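Local coordinates for aldehyde dehydrogenase (Trypanosoma brucei, PDB 5MYP), which probably oxidises aldehydes to carboxylic acids with NAD+ as electron acceptor, at residues S270-L275 with L371-Y376; M326-G331 with M362-F367; K165-Y170 with V176-G181; L47-E52 with E161-L166; I385-E390 with S410-G415. All blocks are in the same frame, centred on the assembly; numbering follows the deposited sequence.

Interaction 1: residues S270-L275 with L371-Y376; sequences SMESVL and LPVLTY
E272 runs its side chain obliquely past the methyl group of T375. The acid chain closes on that methyl as it goes: CG2 of T375 sits 4.1 Å from CG of E272 and 3.6 Å from OE1 of E272. Chi1 of E272 is -168°, with CG anti to the backbone N, and the chain stays extended beyond it. This brings the carboxylate up to the T375 methyl. T375 has its CG2 beside its own backbone N, which presents the methyl rather than the hydroxyl to the glutamate. Two residues back on the same strand, V373 adds a second apolar contact. Its CG1 meets CG of E272 at 4.2 Å.

E272 lies at the start of helix 272-287, the helix that follows strand 264-268. V373 and T375 belong to strand 370-376, which pairs in parallel with strand 264-268. The helix thus reaches the neighbour of the strand that leads into it. L275, one turn further on, packs on V265 and V267 of strand 264-268 itself.

The pairing of methyl groups with the acid chain implies van der Waals packing at a partly buried helix-sheet seam, with no salt bridge between the two segments.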
# COMPACT_ATOMS: atom_id res chain seq x y z
N SER A 270 11.52 24.88 32.12
CA SER A 270 12.41 24.82 33.28
C SER A 270 13.64 23.90 33.11
O SER A 270 14.60 24.04 33.87
CB SER A 270 11.63 24.42 34.54
OG SER A 270 11.36 23.02 34.57
N MET A 271 13.59 22.98 32.14
CA MET A 271 14.67 22.03 31.90
C MET A 271 15.66 22.42 30.80
O MET A 271 16.61 21.67 30.55
CB MET A 271 14.07 20.65 31.55
CG MET A 271 13.16 20.06 32.61
SD MET A 271 14.10 19.59 34.07
CE MET A 271 12.84 19.70 35.34
N GLU A 272 15.48 23.58 30.17
CA GLU A 272 16.31 23.97 29.02
C GLU A 272 17.80 24.00 29.35
O GLU A 272 18.61 23.45 28.60
CB GLU A 272 15.88 25.34 28.47
CG GLU A 272 16.50 25.68 27.11
CD GLU A 272 16.31 27.14 26.70
OE1 GLU A 272 15.60 27.90 27.39
OE2 GLU A 272 16.87 27.53 25.66
N SER A 273 18.16 24.65 30.46
CA SER A 273 19.57 24.84 30.81
C SER A 273 20.26 23.52 31.14
O SER A 273 21.34 23.25 30.63
CB SER A 273 19.72 25.83 31.97
OG SER A 273 21.09 26.09 32.23
N VAL A 274 19.63 22.71 31.99
CA VAL A 274 20.20 21.40 32.36
C VAL A 274 20.35 20.45 31.16
O VAL A 274 21.35 19.74 31.06
CB VAL A 274 19.44 20.69 33.51
CG1 VAL A 274 19.59 21.48 34.81
CG2 VAL A 274 17.97 20.44 33.18
N LEU A 275 19.39 20.48 30.24
CA LEU A 275 19.47 19.65 29.02
C LEU A 275 20.63 20.09 28.13
O LEU A 275 21.42 19.26 27.70
CB LEU A 275 18.16 19.70 28.23
CG LEU A 275 18.13 18.94 26.89
CD1 LEU A 275 18.49 17.47 27.07
CD2 LEU A 275 16.76 19.08 26.24
N LEU A 371 21.18 21.08 15.90
CA LEU A 371 20.08 20.69 16.78
C LEU A 371 19.43 21.93 17.41
O LEU A 371 19.90 22.43 18.44
CB LEU A 371 20.58 19.74 17.87
CG LEU A 371 19.51 19.04 18.73
CD1 LEU A 371 18.76 17.98 17.92
CD2 LEU A 371 20.15 18.39 19.95
N PRO A 372 18.34 22.44 16.80
CA PRO A 372 17.53 23.48 17.44
C PRO A 372 16.87 22.99 18.73
O PRO A 372 16.42 21.85 18.79
CB PRO A 372 16.46 23.78 16.39
CG PRO A 372 17.09 23.41 15.10
CD PRO A 372 17.90 22.19 15.42
N VAL A 373 16.84 23.86 19.73
CA VAL A 373 16.18 23.59 21.00
C VAL A 373 15.09 24.64 21.20
O VAL A 373 15.38 25.83 21.33
CB VAL A 373 17.19 23.62 22.17
CG1 VAL A 373 16.49 23.46 23.52
CG2 VAL A 373 18.25 22.54 21.99
N LEU A 374 13.84 24.18 21.21
CA LEU A 374 12.67 25.01 21.47
C LEU A 374 12.11 24.65 22.84
O LEU A 374 12.38 23.56 23.34
CB LEU A 374 11.60 24.79 20.39
CG LEU A 374 11.87 25.37 19.00
CD1 LEU A 374 12.97 24.61 18.26
CD2 LEU A 374 10.59 25.38 18.18
N THR A 375 11.36 25.57 23.44
CA THR A 375 10.74 25.31 24.74
C THR A 375 9.23 25.24 24.65
O THR A 375 8.63 25.75 23.70
CB THR A 375 11.14 26.37 25.80
OG1 THR A 375 10.75 27.67 25.36
CG2 THR A 375 12.64 26.34 26.04
N TYR A 376 8.63 24.56 25.63
CA TYR A 376 7.18 24.51 25.79
C TYR A 376 6.82 24.73 27.26
O TYR A 376 7.63 24.48 28.15
CB TYR A 376 6.63 23.16 25.29
CG TYR A 376 6.71 22.01 26.28
CD1 TYR A 376 5.71 21.81 27.23
CD2 TYR A 376 7.78 21.11 26.25
CE1 TYR A 376 5.78 20.77 28.14
CE2 TYR A 376 7.85 20.05 27.15
CZ TYR A 376 6.85 19.89 28.09
OH TYR A 376 6.90 18.85 28.98

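Interaction 2: residues M326-G331 with M362-F367; sequences MEFMKG and MQEEIF
F328 points its ring at E364 and I366, and the two meet it differently. The polar contact is at the ring edge. OE1 of E364 lies near the ring plane, 3.7 Å from CZ of F328. The ring and the carboxylate planes stand 78° apart, so the acid meets the ring rim almost upright. The rim hydrogens of a phenyl ring carry slight positive charge, so this contact is probably mildly favourable. The main partner of the carboxylate is R324, one turn earlier on the helix of F328, whose NH2 forms a salt bridge to OE1 of E364. NH2 of R324 also bonds to O of E365, and NH1 to O of I366, so this guanidinium probably steadies the loop beside the ring.

The apolar contact is with I366. CG2 of I366 comes within 4.3 Å of CD2 of F328, and its CA lies 4.2 Å from CE2 of F328. Chi1 of F328 is -75°, which sets CG beside the backbone N and sends the ring out from the helix to the loop.

The loop carries the EEIFGP sequence familiar in aldehyde dehydrogenases. The side chain of I366 is about 11 Å from that of C259, the predicted active-site cysteine.

The contact joins helix 319-328 to the loop between strands 346-353 and 370-376. M329 packs on I347 of the first strand and I370 of the second, while M362 and I366 both rest on P372 of strand 370-376.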
# COMPACT_ATOMS: atom_id res chain seq x y z
N MET A 326 25.76 25.33 7.53
CA MET A 326 26.41 26.51 8.12
C MET A 326 25.46 27.72 8.16
O MET A 326 25.45 28.45 9.15
CB MET A 326 27.71 26.86 7.38
CG MET A 326 28.83 25.83 7.51
SD MET A 326 29.24 25.33 9.20
CE MET A 326 29.85 26.88 9.86
N GLU A 327 24.67 27.92 7.11
CA GLU A 327 23.66 28.99 7.10
C GLU A 327 22.54 28.78 8.13
O GLU A 327 21.99 29.76 8.65
CB GLU A 327 23.04 29.19 5.71
CG GLU A 327 23.94 29.85 4.67
CD GLU A 327 24.44 31.21 5.11
OE1 GLU A 327 25.67 31.37 5.21
OE2 GLU A 327 23.61 32.12 5.37
N PHE A 328 22.20 27.53 8.43
CA PHE A 328 21.22 27.21 9.48
C PHE A 328 21.61 27.71 10.88
O PHE A 328 20.74 27.97 11.70
CB PHE A 328 20.92 25.70 9.56
CG PHE A 328 20.03 25.16 8.46
CD1 PHE A 328 19.23 25.98 7.65
CD2 PHE A 328 19.97 23.78 8.26
CE1 PHE A 328 18.42 25.43 6.67
CE2 PHE A 328 19.16 23.23 7.28
CZ PHE A 328 18.38 24.06 6.48
N MET A 329 22.92 27.84 11.15
CA MET A 329 23.39 28.39 12.43
C MET A 329 22.95 29.85 12.67
O MET A 329 22.93 30.30 13.82
CB MET A 329 24.92 28.29 12.55
CG MET A 329 25.45 26.86 12.64
SD MET A 329 27.23 26.80 12.90
CE MET A 329 27.56 25.07 12.56
N LYS A 330 22.60 30.57 11.60
CA LYS A 330 22.12 31.95 11.70
C LYS A 330 20.70 32.06 12.28
O LYS A 330 20.31 33.12 12.76
CB LYS A 330 22.13 32.64 10.32
CG LYS A 330 23.46 32.60 9.57
CD LYS A 330 24.57 33.34 10.30
CE LYS A 330 25.88 33.27 9.51
NZ LYS A 330 25.75 33.77 8.12
N GLY A 331 19.93 30.97 12.21
CA GLY A 331 18.56 30.96 12.72
C GLY A 331 18.38 30.88 14.23
O GLY A 331 17.25 30.82 14.71
N MET A 362 14.09 25.56 11.09
CA MET A 362 12.89 24.95 11.67
C MET A 362 11.71 24.80 10.69
O MET A 362 10.57 24.60 11.11
CB MET A 362 12.48 25.72 12.94
CG MET A 362 13.22 25.27 14.19
SD MET A 362 13.11 23.49 14.51
CE MET A 362 11.34 23.31 14.72
N GLN A 363 12.01 24.89 9.40
CA GLN A 363 11.06 24.58 8.33
C GLN A 363 11.46 23.36 7.50
O GLN A 363 10.59 22.64 7.03
CB GLN A 363 10.91 25.79 7.39
CG GLN A 363 10.28 27.01 8.04
CD GLN A 363 8.88 26.74 8.58
OE1 GLN A 363 7.96 26.41 7.83
NE2 GLN A 363 8.72 26.85 9.89
N GLU A 364 12.76 23.13 7.32
CA GLU A 364 13.27 22.03 6.49
C GLU A 364 13.90 20.94 7.36
O GLU A 364 14.36 21.21 8.47
CB GLU A 364 14.32 22.56 5.52
CG GLU A 364 13.86 23.71 4.63
CD GLU A 364 14.97 24.29 3.76
OE1 GLU A 364 16.04 23.65 3.62
OE2 GLU A 364 14.78 25.39 3.21
N GLU A 365 13.92 19.71 6.84
CA GLU A 365 14.68 18.62 7.44
C GLU A 365 16.15 19.02 7.47
O GLU A 365 16.72 19.33 6.42
CB GLU A 365 14.51 17.32 6.64
CG GLU A 365 15.34 16.14 7.15
CD GLU A 365 15.17 14.88 6.30
OE1 GLU A 365 14.95 15.00 5.08
OE2 GLU A 365 15.26 13.76 6.86
N ILE A 366 16.75 19.02 8.65
CA ILE A 366 18.12 19.49 8.81
C ILE A 366 19.10 18.51 8.15
O ILE A 366 19.91 18.91 7.30
CB ILE A 366 18.45 19.75 10.29
CG1 ILE A 366 17.57 20.91 10.80
CG2 ILE A 366 19.93 20.08 10.48
CD1 ILE A 366 17.73 21.25 12.26
N PHE A 367 18.99 17.24 8.53
CA PHE A 367 19.83 16.17 7.97
C PHE A 367 21.31 16.51 8.13
O PHE A 367 22.10 16.45 7.19
CB PHE A 367 19.45 15.91 6.50
CG PHE A 367 19.59 14.48 6.09
CD1 PHE A 367 18.66 13.54 6.51
CD2 PHE A 367 20.63 14.06 5.27
CE1 PHE A 367 18.77 12.21 6.14
CE2 PHE A 367 20.74 12.73 4.89
CZ PHE A 367 19.82 11.81 5.33

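Interaction 3: residues K165-Y170 with V176-G181; sequences KLLPKY and VGIVNG
L167 pushes one methyl, CD2, into the angle between V176 and I178. CD2 of L167 is 3.6 Å from CG1 of V176 and equally 3.6 Å from CD1 of I178. The ethyl arm of I178 also reaches the leucine stem, with its CD1 4.1 Å from CB of L167. The side chains of L167 and V176 cross at about a right angle. Of V176, CG1 alone comes within 4.2 Å of the leucine side chain. I178 is met more along its length. Its CG1 stands beside the backbone N (chi1 -54°), which turns CD1 to the helix.

V176 and I178 are two apart on one strand, with G177 between them and no side chain there. Helix 157-170 and strand 176-178 form the second half of a beta-alpha-beta unit that begins with strand 147-151. The unit belongs to the Rossmann-like part of the aldehyde dehydrogenase fold, and L167 packs the crossover helix onto the sheet.

The next shell holds these groups in place. I150, on strand 147-151, touches both L167 and I178, and its backbone pairs with that of G177. V176 is backed by L138 and L142 of helix 132-143. Just past L167 the helix kinks at P168, which has no N-H to give to the turn before, and the bond from Y170 N to L167 O is 2.9 Å. Further along the chain, ND2 of N180 bonds to OG1 of T164, tying the residues after the strand back to the helix.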
# COMPACT_ATOMS: atom_id res chain seq x y z
N LYS A 165 30.81 -5.02 -8.03
CA LYS A 165 31.84 -6.05 -8.26
C LYS A 165 31.48 -7.38 -7.57
O LYS A 165 31.57 -8.44 -8.19
CB LYS A 165 33.21 -5.55 -7.76
CG LYS A 165 34.35 -6.54 -8.00
CD LYS A 165 35.67 -6.09 -7.38
CE LYS A 165 36.59 -7.29 -7.15
NZ LYS A 165 38.00 -6.90 -6.87
N LEU A 166 31.07 -7.31 -6.31
CA LEU A 166 30.88 -8.52 -5.49
C LEU A 166 29.57 -9.27 -5.73
O LEU A 166 29.57 -10.49 -5.73
CB LEU A 166 30.99 -8.19 -4.00
CG LEU A 166 32.37 -7.80 -3.48
CD1 LEU A 166 32.26 -7.34 -2.03
CD2 LEU A 166 33.36 -8.95 -3.58
N LEU A 167 28.48 -8.54 -5.94
CA LEU A 167 27.14 -9.14 -5.96
C LEU A 167 26.97 -10.31 -6.96
O LEU A 167 26.44 -11.36 -6.58
CB LEU A 167 26.05 -8.07 -6.15
CG LEU A 167 24.58 -8.49 -5.98
CD1 LEU A 167 24.32 -9.00 -4.57
CD2 LEU A 167 23.68 -7.31 -6.32
N PRO A 168 27.44 -10.14 -8.23
CA PRO A 168 27.36 -11.25 -9.20
C PRO A 168 28.06 -12.55 -8.77
O PRO A 168 27.66 -13.62 -9.22
CB PRO A 168 28.04 -10.67 -10.45
CG PRO A 168 27.91 -9.21 -10.30
CD PRO A 168 28.04 -8.94 -8.83
N LYS A 169 29.08 -12.45 -7.93
CA LYS A 169 29.76 -13.64 -7.40
C LYS A 169 28.92 -14.43 -6.38
O LYS A 169 29.20 -15.60 -6.14
CB LYS A 169 31.14 -13.25 -6.85
CG LYS A 169 32.02 -12.71 -7.98
CD LYS A 169 33.49 -12.56 -7.60
CE LYS A 169 33.71 -11.40 -6.64
NZ LYS A 169 35.17 -11.14 -6.48
N TYR A 170 27.89 -13.80 -5.81
CA TYR A 170 26.99 -14.45 -4.85
C TYR A 170 25.56 -14.71 -5.36
O TYR A 170 24.96 -15.71 -4.99
CB TYR A 170 26.96 -13.65 -3.55
CG TYR A 170 28.32 -13.57 -2.90
CD1 TYR A 170 29.22 -12.57 -3.26
CD2 TYR A 170 28.73 -14.51 -1.95
CE1 TYR A 170 30.48 -12.49 -2.69
CE2 TYR A 170 29.99 -14.43 -1.36
CZ TYR A 170 30.86 -13.42 -1.74
OH TYR A 170 32.11 -13.33 -1.16
N VAL A 176 19.18 -10.83 -9.54
CA VAL A 176 19.40 -9.44 -9.10
C VAL A 176 20.21 -8.65 -10.14
O VAL A 176 21.43 -8.79 -10.23
CB VAL A 176 20.11 -9.36 -7.73
CG1 VAL A 176 20.27 -7.90 -7.29
CG2 VAL A 176 19.33 -10.14 -6.68
N GLY A 177 19.51 -7.84 -10.93
CA GLY A 177 20.16 -6.94 -11.88
C GLY A 177 20.63 -5.67 -11.19
O GLY A 177 20.10 -5.29 -10.14
N ILE A 178 21.63 -5.01 -11.77
CA ILE A 178 22.17 -3.78 -11.20
C ILE A 178 22.19 -2.68 -12.27
O ILE A 178 22.66 -2.91 -13.38
CB ILE A 178 23.60 -3.97 -10.63
CG1 ILE A 178 23.63 -5.14 -9.62
CG2 ILE A 178 24.08 -2.68 -9.97
CD1 ILE A 178 25.02 -5.51 -9.14
N VAL A 179 21.65 -1.51 -11.92
CA VAL A 179 21.74 -0.32 -12.76
C VAL A 179 22.50 0.74 -11.97
O VAL A 179 22.07 1.12 -10.89
CB VAL A 179 20.35 0.20 -13.18
CG1 VAL A 179 20.46 1.53 -13.94
CG2 VAL A 179 19.63 -0.83 -14.05
N ASN A 180 23.61 1.21 -12.53
CA ASN A 180 24.45 2.23 -11.89
C ASN A 180 24.35 3.54 -12.67
O ASN A 180 24.30 3.53 -13.90
CB ASN A 180 25.91 1.75 -11.83
CG ASN A 180 26.18 0.85 -10.62
OD1 ASN A 180 26.00 1.28 -9.50
ND2 ASN A 180 26.62 -0.39 -10.86
N GLY A 181 24.32 4.64 -11.93
CA GLY A 181 24.32 5.98 -12.52
C GLY A 181 23.53 6.99 -11.72
O GLY A 181 23.15 6.73 -10.58

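Interaction 4: residues L47-E52 with E161-L166; sequences LNLVEE and ELLTKL
OE1 of E52 forms a hydrogen bond with the hydroxyl of Y170, one turn beyond L166 on the facing helix. ND2 of N53, the next residue after E52, bonds to the same hydroxyl, so two groups grip it. This polar pairing marks one border of a leucine contact between helices 36-52 and 157-170.

L49 is the centre of that contact. Its two methyls go to different residues. CD1 of L49 presses on CB of L166 at 3.5 Å and also comes within 4.2 Å of CD1 of L166. CD2 of L49 meets CD1 of L163 at 4.1 Å, the two side chains crossing at about a right angle. L49 has CG anti to its backbone nitrogen (chi1 168°), which carries the fork out to the second helix. L163 starts off to one side, but its end swings in to the contact.

L49 also touches L167 and the ring of Y170, further along the second helix. L163 rests on I134 and L135 of helix 132-143, while V50 of the first helix touches the same L135. L166 also packs on F57 of helix 54-65.

L163, L166, L167 and Y170 follow the i, i+3, i+4, i+7 spacing of a helix surface. L49 touches all four, consistent with a knob in a hole in knobs-into-holes packing. The pair joins an N-terminal helix to the crossover helix of the Rossmann-like domain.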
# COMPACT_ATOMS: atom_id res chain seq x y z
N LEU A 47 24.10 -13.51 2.73
CA LEU A 47 24.77 -13.54 4.04
C LEU A 47 26.28 -13.68 3.86
O LEU A 47 27.05 -12.94 4.48
CB LEU A 47 24.23 -14.67 4.92
CG LEU A 47 24.85 -14.87 6.31
CD1 LEU A 47 24.76 -13.61 7.14
CD2 LEU A 47 24.14 -16.02 7.02
N ASN A 48 26.69 -14.61 2.99
CA ASN A 48 28.11 -14.79 2.66
C ASN A 48 28.71 -13.53 2.03
O ASN A 48 29.83 -13.16 2.36
CB ASN A 48 28.32 -16.00 1.73
CG ASN A 48 27.94 -17.33 2.36
OD1 ASN A 48 27.73 -18.33 1.66
ND2 ASN A 48 27.83 -17.36 3.69
N LEU A 49 27.96 -12.87 1.15
CA LEU A 49 28.38 -11.57 0.57
C LEU A 49 28.76 -10.57 1.66
O LEU A 49 29.81 -9.94 1.58
CB LEU A 49 27.27 -10.98 -0.32
CG LEU A 49 27.38 -9.52 -0.79
CD1 LEU A 49 28.58 -9.32 -1.68
CD2 LEU A 49 26.12 -9.09 -1.52
N VAL A 50 27.90 -10.44 2.67
CA VAL A 50 28.13 -9.48 3.75
C VAL A 50 29.27 -9.95 4.66
O VAL A 50 30.20 -9.18 4.92
CB VAL A 50 26.84 -9.23 4.57
CG1 VAL A 50 27.12 -8.33 5.78
CG2 VAL A 50 25.76 -8.59 3.68
N GLU A 51 29.20 -11.19 5.12
CA GLU A 51 30.18 -11.72 6.09
C GLU A 51 31.60 -11.88 5.54
O GLU A 51 32.56 -11.51 6.21
CB GLU A 51 29.70 -13.05 6.68
CG GLU A 51 28.49 -12.91 7.59
CD GLU A 51 28.15 -14.20 8.32
OE1 GLU A 51 28.39 -15.30 7.78
OE2 GLU A 51 27.64 -14.12 9.46
N GLU A 52 31.72 -12.42 4.33
CA GLU A 52 33.04 -12.61 3.70
C GLU A 52 33.73 -11.30 3.32
O GLU A 52 34.95 -11.26 3.23
CB GLU A 52 32.95 -13.51 2.46
CG GLU A 52 32.51 -14.93 2.76
CD GLU A 52 32.33 -15.78 1.51
OE1 GLU A 52 32.74 -15.38 0.41
OE2 GLU A 52 31.76 -16.88 1.65
N GLU A 161 30.60 0.73 -6.25
CA GLU A 161 31.60 -0.02 -7.02
C GLU A 161 31.83 -1.41 -6.42
O GLU A 161 31.77 -2.42 -7.13
CB GLU A 161 32.93 0.74 -7.07
CG GLU A 161 33.98 0.11 -7.98
CD GLU A 161 35.34 0.78 -7.87
OE1 GLU A 161 35.75 1.16 -6.76
OE2 GLU A 161 36.02 0.90 -8.91
N LEU A 162 32.09 -1.45 -5.12
CA LEU A 162 32.36 -2.72 -4.42
C LEU A 162 31.18 -3.69 -4.50
O LEU A 162 31.36 -4.87 -4.79
CB LEU A 162 32.74 -2.47 -2.96
CG LEU A 162 33.17 -3.69 -2.14
CD1 LEU A 162 34.35 -4.42 -2.77
CD2 LEU A 162 33.50 -3.29 -0.71
N LEU A 163 29.98 -3.19 -4.23
CA LEU A 163 28.76 -4.01 -4.30
C LEU A 163 28.52 -4.53 -5.71
O LEU A 163 28.14 -5.68 -5.89
CB LEU A 163 27.54 -3.22 -3.82
CG LEU A 163 26.20 -3.96 -3.77
CD1 LEU A 163 26.25 -5.16 -2.82
CD2 LEU A 163 25.09 -3.00 -3.38
N THR A 164 28.72 -3.67 -6.70
CA THR A 164 28.57 -4.05 -8.11
C THR A 164 29.58 -5.14 -8.51
O THR A 164 29.22 -6.08 -9.21
CB THR A 164 28.68 -2.82 -9.04
OG1 THR A 164 27.62 -1.90 -8.71
CG2 THR A 164 28.57 -3.21 -10.51
N LYS A 165 30.81 -5.02 -8.03
CA LYS A 165 31.84 -6.05 -8.26
C LYS A 165 31.48 -7.38 -7.57
O LYS A 165 31.57 -8.44 -8.19
CB LYS A 165 33.21 -5.55 -7.76
CG LYS A 165 34.35 -6.54 -8.00
CD LYS A 165 35.67 -6.09 -7.38
CE LYS A 165 36.59 -7.29 -7.15
NZ LYS A 165 38.00 -6.90 -6.87
N LEU A 166 31.07 -7.31 -6.31
CA LEU A 166 30.88 -8.52 -5.49
C LEU A 166 29.57 -9.27 -5.73
O LEU A 166 29.57 -10.49 -5.73
CB LEU A 166 30.99 -8.19 -4.00
CG LEU A 166 32.37 -7.80 -3.48
CD1 LEU A 166 32.26 -7.34 -2.03
CD2 LEU A 166 33.36 -8.95 -3.58

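Interaction 5: residues I385-E390 with S410-G415; sequences IINSRE and SRTSSG
Two helices on either side of strand 395-398 in the sequence meet here, in the catalytic domain of the aldehyde dehydrogenase fold. Helix 379-387 brings I386 and N387, and helix 402-411 with the residues after it brings R411 and T412.

N387 works with both ends of its amide. ND2 of N387 donates to O of R411 at 3.0 Å, with an N-H...O angle of 151°. The donor lies nearly on the line of the carbonyl bond. OD1 of N387 takes a hydrogen from a water at 2.7 Å, and that water accepts from N of S413. The amide therefore spans the backbone on both sides of T412, once directly and once through water, which should limit its rotation.

The methyl of T412 lies against both side chains of the first helix. CG2 of T412 is 3.7 Å from OD1 of N387 and 4.0 Å from CG2 of I386. Its hydroxyl turns back to O of V408.

The second subunit covers much of this region. R411 makes a salt bridge to D31 of that subunit, and E390 makes one to R193 of it. S413 bonds to E116 of the same neighbour.

Within segment 385-390 the side chain of R389 reaches back to the helix, where NH1 of R389 donates to O of I385 at 2.8 Å, with the oxygen in the guanidinium plane.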
# COMPACT_ATOMS: atom_id res chain seq x y z
N ILE A 385 3.78 23.11 17.57
CA ILE A 385 5.08 22.95 16.89
C ILE A 385 5.07 21.71 15.98
O ILE A 385 5.40 21.81 14.80
CB ILE A 385 6.24 22.86 17.92
CG1 ILE A 385 6.41 24.20 18.66
CG2 ILE A 385 7.56 22.46 17.25
CD1 ILE A 385 7.10 24.08 20.00
N ILE A 386 4.66 20.57 16.54
CA ILE A 386 4.75 19.29 15.83
C ILE A 386 3.66 19.13 14.75
O ILE A 386 3.97 18.74 13.61
CB ILE A 386 4.73 18.09 16.81
CG1 ILE A 386 5.96 18.16 17.74
CG2 ILE A 386 4.69 16.75 16.06
CD1 ILE A 386 5.96 17.16 18.88
N ASN A 387 2.41 19.43 15.09
CA ASN A 387 1.27 19.22 14.17
C ASN A 387 1.15 20.26 13.05
O ASN A 387 0.41 20.04 12.10
CB ASN A 387 -0.05 19.09 14.93
CG ASN A 387 -0.07 17.93 15.91
OD1 ASN A 387 0.81 17.07 15.88
ND2 ASN A 387 -1.07 17.89 16.77
N SER A 388 1.87 21.38 13.15
CA SER A 388 1.96 22.34 12.04
C SER A 388 2.99 21.94 10.98
O SER A 388 3.08 22.60 9.94
CB SER A 388 2.28 23.74 12.57
OG SER A 388 3.58 23.79 13.14
N ARG A 389 3.78 20.90 11.25
CA ARG A 389 4.82 20.44 10.33
C ARG A 389 4.44 19.07 9.76
O ARG A 389 3.50 18.43 10.24
CB ARG A 389 6.16 20.40 11.05
CG ARG A 389 6.67 21.79 11.39
CD ARG A 389 7.92 21.79 12.26
NE ARG A 389 8.49 23.14 12.32
CZ ARG A 389 8.03 24.14 13.08
NH1 ARG A 389 6.99 23.99 13.90
NH2 ARG A 389 8.64 25.33 13.02
N GLU A 390 5.18 18.63 8.75
CA GLU A 390 4.88 17.37 8.07
C GLU A 390 5.11 16.19 9.01
O GLU A 390 5.90 16.28 9.95
CB GLU A 390 5.72 17.21 6.80
CG GLU A 390 5.47 18.26 5.72
CD GLU A 390 4.07 18.20 5.10
OE1 GLU A 390 3.36 17.18 5.26
OE2 GLU A 390 3.70 19.17 4.41
N SER A 410 -1.08 10.06 21.38
CA SER A 410 -2.44 10.08 20.87
C SER A 410 -2.78 11.34 20.05
O SER A 410 -3.72 11.32 19.26
CB SER A 410 -3.44 9.90 22.02
OG SER A 410 -3.42 11.01 22.89
N ARG A 411 -2.02 12.42 20.23
CA ARG A 411 -2.28 13.70 19.55
C ARG A 411 -1.27 14.06 18.45
O ARG A 411 -1.34 15.16 17.89
CB ARG A 411 -2.32 14.83 20.60
CG ARG A 411 -3.44 14.70 21.62
CD ARG A 411 -4.79 15.07 21.04
NE ARG A 411 -5.89 14.79 21.97
CZ ARG A 411 -7.17 15.08 21.74
NH1 ARG A 411 -7.55 15.65 20.60
NH2 ARG A 411 -8.09 14.78 22.65
N THR A 412 -0.35 13.15 18.13
CA THR A 412 0.62 13.34 17.04
C THR A 412 0.59 12.15 16.08
O THR A 412 0.12 11.07 16.43
CB THR A 412 2.06 13.48 17.58
OG1 THR A 412 2.41 12.31 18.34
CG2 THR A 412 2.19 14.72 18.44
N SER A 413 1.11 12.38 14.88
CA SER A 413 1.29 11.32 13.88
C SER A 413 2.74 11.29 13.39
O SER A 413 3.32 12.33 13.09
CB SER A 413 0.34 11.52 12.71
OG SER A 413 0.51 10.49 11.75
N SER A 414 3.30 10.09 13.33
CA SER A 414 4.68 9.90 12.90
C SER A 414 4.85 8.46 12.43
O SER A 414 4.00 7.63 12.71
CB SER A 414 5.65 10.18 14.05
OG SER A 414 5.35 9.36 15.17
N GLY A 415 5.94 8.19 11.72
CA GLY A 415 6.25 6.83 11.27
C GLY A 415 6.46 5.86 12.42
O GLY A 415 6.18 4.67 12.28
O HOH W 1 1.51 15.24 14.08

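In the fold
From the N terminus, interaction 4 closes the first long loop, bringing helix 36-52 onto helix 157-170. Interaction 3 opens on that same helix, sharing K165 and L166, and closes a short turn onto strand 176-178. Both belong to the Rossmann-like part. Interaction 1 then closes a loop of 95 residues between helix 272-287 and strand 370-376. Interaction 2 is nested inside it, and the two touch where P372 meets I366 and M362. Interaction 5 follows in series. It meets interaction 1 through L374 and I385, and interaction 2 through M362 and R389. Interactions 1, 2 and 5 thus cluster in the catalytic domain, around the second sheet. Interaction 2, the nearest of them, is about 17 Å from interaction 3 between nearest atoms.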